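Local coordinates for uncharacterized protein (Cytophaga hutchinsonii ATCC 33406, PDB 3FF4) that is of unknown function but belongs to the CoA-binding domain family of Rossmann-like proteins and so may bind coenzyme A or a related nucleotide, at residues 24-27 with 28-31; 64-68 with 69-73. All blocks are in the same frame, centred on the assembly; numbering follows the deposited sequence.

Contact 1. Residues 24-27 with 28-31; sequences AERL and KSHG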
loop_
_atom_site.group_PDB
_atom_site.type_symbol
_atom_site.label_atom_id
_atom_site.label_comp_id
_atom_site.label_asym_id
_atom_site.label_seq_id
_atom_site.Cartn_x
_atom_site.Cartn_y
_atom_site.Cartn_z
ATOM N N ALA A 24 1.669 8.974 0.331
ATOM C CA ALA A 24 0.348 9.553 0.588
ATOM C C ALA A 24 0.241 10.920 -0.068
ATOM O O ALA A 24 -0.772 11.193 -0.727
ATOM C CB ALA A 24 0.056 9.641 2.082
ATOM N N GLU A 25 1.298 11.729 0.073
ATOM C CA GLU A 25 1.371 13.056 -0.559
ATOM C C GLU A 25 1.257 12.989 -2.082
ATOM O O GLU A 25 0.503 13.763 -2.667
ATOM C CB GLU A 25 2.678 13.778 -0.225
ATOM C CG GLU A 25 2.778 14.305 1.181
ATOM C CD GLU A 25 4.052 15.132 1.422
ATOM O OE1 GLU A 25 5.150 14.719 0.954
ATOM O OE2 GLU A 25 3.944 16.196 2.085
ATOM N N ARG A 26 2.021 12.093 -2.723
ATOM C CA ARG A 26 1.938 11.990 -4.180
ATOM C C ARG A 26 0.577 11.425 -4.621
ATOM O O ARG A 26 -0.009 11.926 -5.568
ATOM C CB ARG A 26 3.085 11.176 -4.794
ATOM C CG ARG A 26 4.484 11.737 -4.614
ATOM C CD ARG A 26 4.738 13.041 -5.375
ATOM N NE ARG A 26 4.383 14.173 -4.535
ATOM C CZ ARG A 26 3.659 15.213 -4.938
ATOM N NH1 ARG A 26 3.218 15.289 -6.179
ATOM N NH2 ARG A 26 3.375 16.186 -4.097
ATOM N N LEU A 27 0.083 10.383 -3.948
ATOM C CA LEU A 27 -1.226 9.816 -4.293
ATOM C C LEU A 27 -2.287 10.886 -4.206
ATOM O O LEU A 27 -3.088 11.084 -5.137
ATOM C CB LEU A 27 -1.571 8.664 -3.347
ATOM C CG LEU A 27 -0.797 7.370 -3.611
ATOM C CD1 LEU A 27 -0.811 6.449 -2.385
ATOM C CD2 LEU A 27 -1.315 6.632 -4.896
ATOM N N LYS A 28 -2.270 11.598 -3.084
ATOM C CA LYS A 28 -3.234 12.657 -2.853
ATOM C C LYS A 28 -3.147 13.725 -3.928
ATOM O O LYS A 28 -4.169 14.111 -4.472
ATOM C CB LYS A 28 -3.082 13.276 -1.470
ATOM C CG LYS A 28 -4.078 14.388 -1.235
ATOM C CD LYS A 28 -4.049 14.906 0.189
ATOM C CE LYS A 28 -4.686 16.295 0.242
ATOM N NZ LYS A 28 -5.738 16.211 1.257
ATOM N N SER A 29 -1.943 14.186 -4.262
ATOM C CA SER A 29 -1.841 15.295 -5.225
ATOM C C SER A 29 -2.218 14.822 -6.614
ATOM O O SER A 29 -2.558 15.637 -7.468
ATOM C CB SER A 29 -0.455 15.961 -5.245
ATOM O OG SER A 29 0.507 15.050 -5.734
ATOM N N HIS A 30 -2.141 13.514 -6.840
ATOM C CA HIS A 30 -2.595 12.931 -8.101
ATOM C C HIS A 30 -4.096 12.649 -8.119
ATOM O O HIS A 30 -4.644 12.359 -9.172
ATOM C CB HIS A 30 -1.788 11.673 -8.482
ATOM C CG HIS A 30 -0.489 11.977 -9.164
ATOM N ND1 HIS A 30 0.690 12.152 -8.475
ATOM C CD2 HIS A 30 -0.190 12.166 -10.470
ATOM C CE1 HIS A 30 1.664 12.417 -9.326
ATOM N NE2 HIS A 30 1.156 12.427 -10.544
ATOM N N GLY A 31 -4.760 12.747 -6.969
ATOM C CA GLY A 31 -6.222 12.619 -6.920
ATOM C C GLY A 31 -6.746 11.234 -6.551
ATOM O O GLY A 31 -7.960 11.002 -6.538
#

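Contact 2. Residues 64-68 with 69-73; sequences LYINP and QNQLS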
loop_
_atom_site.group_PDB
_atom_site.type_symbol
_atom_site.label_atom_id
_atom_site.label_comp_id
_atom_site.label_asym_id
_atom_site.label_seq_id
_atom_site.Cartn_x
_atom_site.Cartn_y
_atom_site.Cartn_z
ATOM N N LEU A 64 2.810 -1.265 -0.275
ATOM C CA LEU A 64 3.469 -1.817 0.898
ATOM C C LEU A 64 4.672 -1.009 1.364
ATOM O O LEU A 64 5.614 -0.775 0.580
ATOM C CB LEU A 64 3.981 -3.214 0.588
ATOM C CG LEU A 64 2.984 -4.363 0.548
ATOM C CD1 LEU A 64 3.788 -5.597 0.167
ATOM C CD2 LEU A 64 2.358 -4.542 1.926
ATOM N N TYR A 65 4.640 -0.632 2.644
ATOM C CA TYR A 65 5.777 -0.002 3.282
ATOM C C TYR A 65 6.097 -0.699 4.587
ATOM O O TYR A 65 6.375 -0.027 5.552
ATOM C CB TYR A 65 5.540 1.505 3.510
ATOM C CG TYR A 65 5.575 2.240 2.207
ATOM C CD1 TYR A 65 6.801 2.595 1.621
ATOM C CD2 TYR A 65 4.386 2.523 1.507
ATOM C CE1 TYR A 65 6.848 3.246 0.375
ATOM C CE2 TYR A 65 4.429 3.198 0.257
ATOM C CZ TYR A 65 5.650 3.546 -0.285
ATOM O OH TYR A 65 5.710 4.170 -1.512
ATOM N N ILE A 66 6.001 -2.028 4.630
ATOM C CA ILE A 66 6.391 -2.807 5.809
ATOM C C ILE A 66 7.405 -3.812 5.307
ATOM O O ILE A 66 7.329 -4.231 4.161
ATOM C CB ILE A 66 5.198 -3.556 6.471
ATOM C CG1 ILE A 66 4.286 -4.161 5.399
ATOM C CG2 ILE A 66 4.357 -2.612 7.356
ATOM C CD1 ILE A 66 3.306 -5.229 5.976
ATOM N N ASN A 67 8.368 -4.164 6.146
ATOM C CA ASN A 67 9.421 -5.056 5.741
ATOM C C ASN A 67 8.852 -6.486 5.639
ATOM O O ASN A 67 7.771 -6.772 6.218
ATOM C CB ASN A 67 10.633 -4.942 6.701
ATOM C CG ASN A 67 10.343 -5.473 8.136
ATOM O OD1 ASN A 67 9.643 -6.465 8.339
ATOM N ND2 ASN A 67 10.927 -4.808 9.130
ATOM N N PRO A 68 9.564 -7.375 4.919
ATOM C CA PRO A 68 9.068 -8.723 4.694
ATOM C C PRO A 68 8.767 -9.499 5.981
ATOM O O PRO A 68 7.794 -10.260 6.011
ATOM C CB PRO A 68 10.188 -9.381 3.877
ATOM C CG PRO A 68 10.823 -8.232 3.145
ATOM C CD PRO A 68 10.812 -7.121 4.171
ATOM N N GLN A 69 9.573 -9.315 7.026
ATOM C CA GLN A 69 9.300 -9.956 8.319
ATOM C C GLN A 69 7.915 -9.562 8.861
ATOM O O GLN A 69 7.124 -10.431 9.243
ATOM C CB GLN A 69 10.400 -9.645 9.345
ATOM C CG GLN A 69 11.652 -10.499 9.195
ATOM C CD GLN A 69 12.874 -9.856 9.838
ATOM O OE1 GLN A 69 13.020 -8.623 9.839
ATOM N NE2 GLN A 69 13.756 -10.687 10.393
ATOM N N ASN A 70 7.623 -8.261 8.855
ATOM C CA ASN A 70 6.332 -7.728 9.310
ATOM C C ASN A 70 5.147 -8.022 8.392
ATOM O O ASN A 70 3.998 -7.857 8.806
ATOM C CB ASN A 70 6.414 -6.218 9.578
ATOM C CG ASN A 70 7.319 -5.876 10.758
ATOM O OD1 ASN A 70 7.430 -6.636 11.726
ATOM N ND2 ASN A 70 7.974 -4.721 10.684
ATOM N N GLN A 71 5.417 -8.453 7.157
ATOM C CA GLN A 71 4.368 -8.783 6.211
ATOM C C GLN A 71 3.694 -10.092 6.584
ATOM O O GLN A 71 2.520 -10.261 6.336
ATOM C CB GLN A 71 4.917 -8.901 4.787
ATOM C CG GLN A 71 5.297 -7.597 4.118
ATOM C CD GLN A 71 6.107 -7.818 2.849
ATOM O OE1 GLN A 71 6.001 -8.875 2.206
ATOM N NE2 GLN A 71 6.895 -6.810 2.461
ATOM N N LEU A 72 4.450 -11.025 7.156
ATOM C CA LEU A 72 3.910 -12.335 7.546
ATOM C C LEU A 72 2.545 -12.236 8.229
ATOM O O LEU A 72 1.605 -12.935 7.864
ATOM C CB LEU A 72 4.893 -13.037 8.470
ATOM C CG LEU A 72 5.851 -14.055 7.859
ATOM C CD1 LEU A 72 6.440 -13.626 6.535
ATOM C CD2 LEU A 72 6.964 -14.374 8.882
ATOM N N SER A 73 2.429 -11.343 9.207
ATOM C CA SER A 73 1.179 -11.216 9.961
ATOM C C SER A 73 0.061 -10.548 9.131
ATOM O O SER A 73 -1.073 -10.453 9.592
ATOM C CB SER A 73 1.427 -10.413 11.244
ATOM O OG SER A 73 1.968 -9.144 10.888
HETATM O O HOH W 1 8.085 -2.882 8.640
#

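Contact 1. Residues 24-27 with 28-31
The carbonyl oxygen of Arg26 is gripped by three donors from the last turn of helix 19-30. His30 N lies 2.9 Å from Arg26 O in the regular helical manner, while the imidazole of the same residue folds back and gives His30 ND1 to Arg26 O at 3.0 Å. That second bond arrives from above the carbonyl plane, 42° out of it, although the oxygen stays almost exactly in the plane of the ring and touches it at the edge. The third donor is Ser29 OG, 3.2 Å from Arg26 O; with chi1 at 66° the hydroxyl sits between its own backbone N and carbonyl carbon, turned back over the preceding turn. The Arg26 chain, bent at chi2 and chi3, curls round so that one face of its guanidinium meets this hydroxyl. Arg26 NH1 comes within 2.8 Å of Ser29 OG, but at an angle too poor for a hydrogen bond. The helix belongs to the beta-alpha-beta unit formed with strands 7-10 and 34-37, the opening unit of this Rossmann-like sheet, and it ends in a Schellman motif: Gly31 takes positive phi, 97°, where a CB would be jammed against the preceding carbonyl oxygen. The close-packed part of the turn is that of Ala24 and Leu27, both buried. Ala24 rests on Ile9, and Leu27 reaches Thr7 and Ile9 of strand 7-10 as well as Leu117 of helix 113-119. Lys28, Ser29 and His30 are exposed by contrast. Lys28 CB still lies 3.2 Å from Ala24 O, but with CG anti to the backbone N the chain is carried away from the turn, and its end leads away from residues 24-27.

Contact 2. Residues 64-68 with 69-73
Gln71 reaches back from the short helix 68-71 and hands its amide NE2 to the backbone carbonyl of Ile66, with Gln71 NE2 to Ile66 O at 3.1 Å and a nearly straight N-H...O angle of 173°. The acceptor lies in the plane of the Gln71 amide. With CG anti to its carbonyl carbon and the chain extended beyond, the amide passes beside Pro68, its CD 3.6 Å from Pro68 CA. Partners outside the turn complete this buried amide: OE1 accepts from Asn94 ND2, and NE2 also donates to Thr92 O. The aliphatic part is lined by Ile66, whose CD1 packs 3.6 Å from Gln71 CG. One turn away, Asn67 is the N-cap of the helix. Its chi1 of 68° swings the amide toward the first turn, where Asn67 OD1 takes the Asn70 N-H at 2.8 Å, the donor lying nearly along the C=O axis. The two asparagine side chains cross obliquely, their amide planes only 24° apart, and a water ties their residues together by accepting from both Asn67 N and Asn70 ND2. By contrast, Gln71 N has only weak bonds across the turn, to Asn67 O and Pro68 O, as befits a loosely bonded helix. Replacing Gln71 by an alanine removes the amide, which would probably leave Ile66 O, Thr92 O and Asn94 ND2 without this partner and open a gap beside Pro68 and Ile66. The chemistry suggests that side-chain amides and a water, more than regular backbone bonds, largely fix how the chain leaving strand 61-64 turns into this helix.

Contacts 1 and 2 follow one another along the chain and lie on opposite sides of its centre, with their own centres about 23 Å apart. Their nearest atoms still leave about 6 Å, so they do not touch. Contact 1 finishes a helix that leads into edge strand 34-37, whereas contact 2 starts one after strand 61-64; strand 7-10 lies between these two in the parallel sheet. Tyr65 supplies an indirect bridge, leaning on Tyr19, Ala20 and Ala23 of the helix that 24-31 completes. Residues 64-68 begin at the C-terminal end of strand 61-64, the side where Rossmann-like folds usually bind nucleotides.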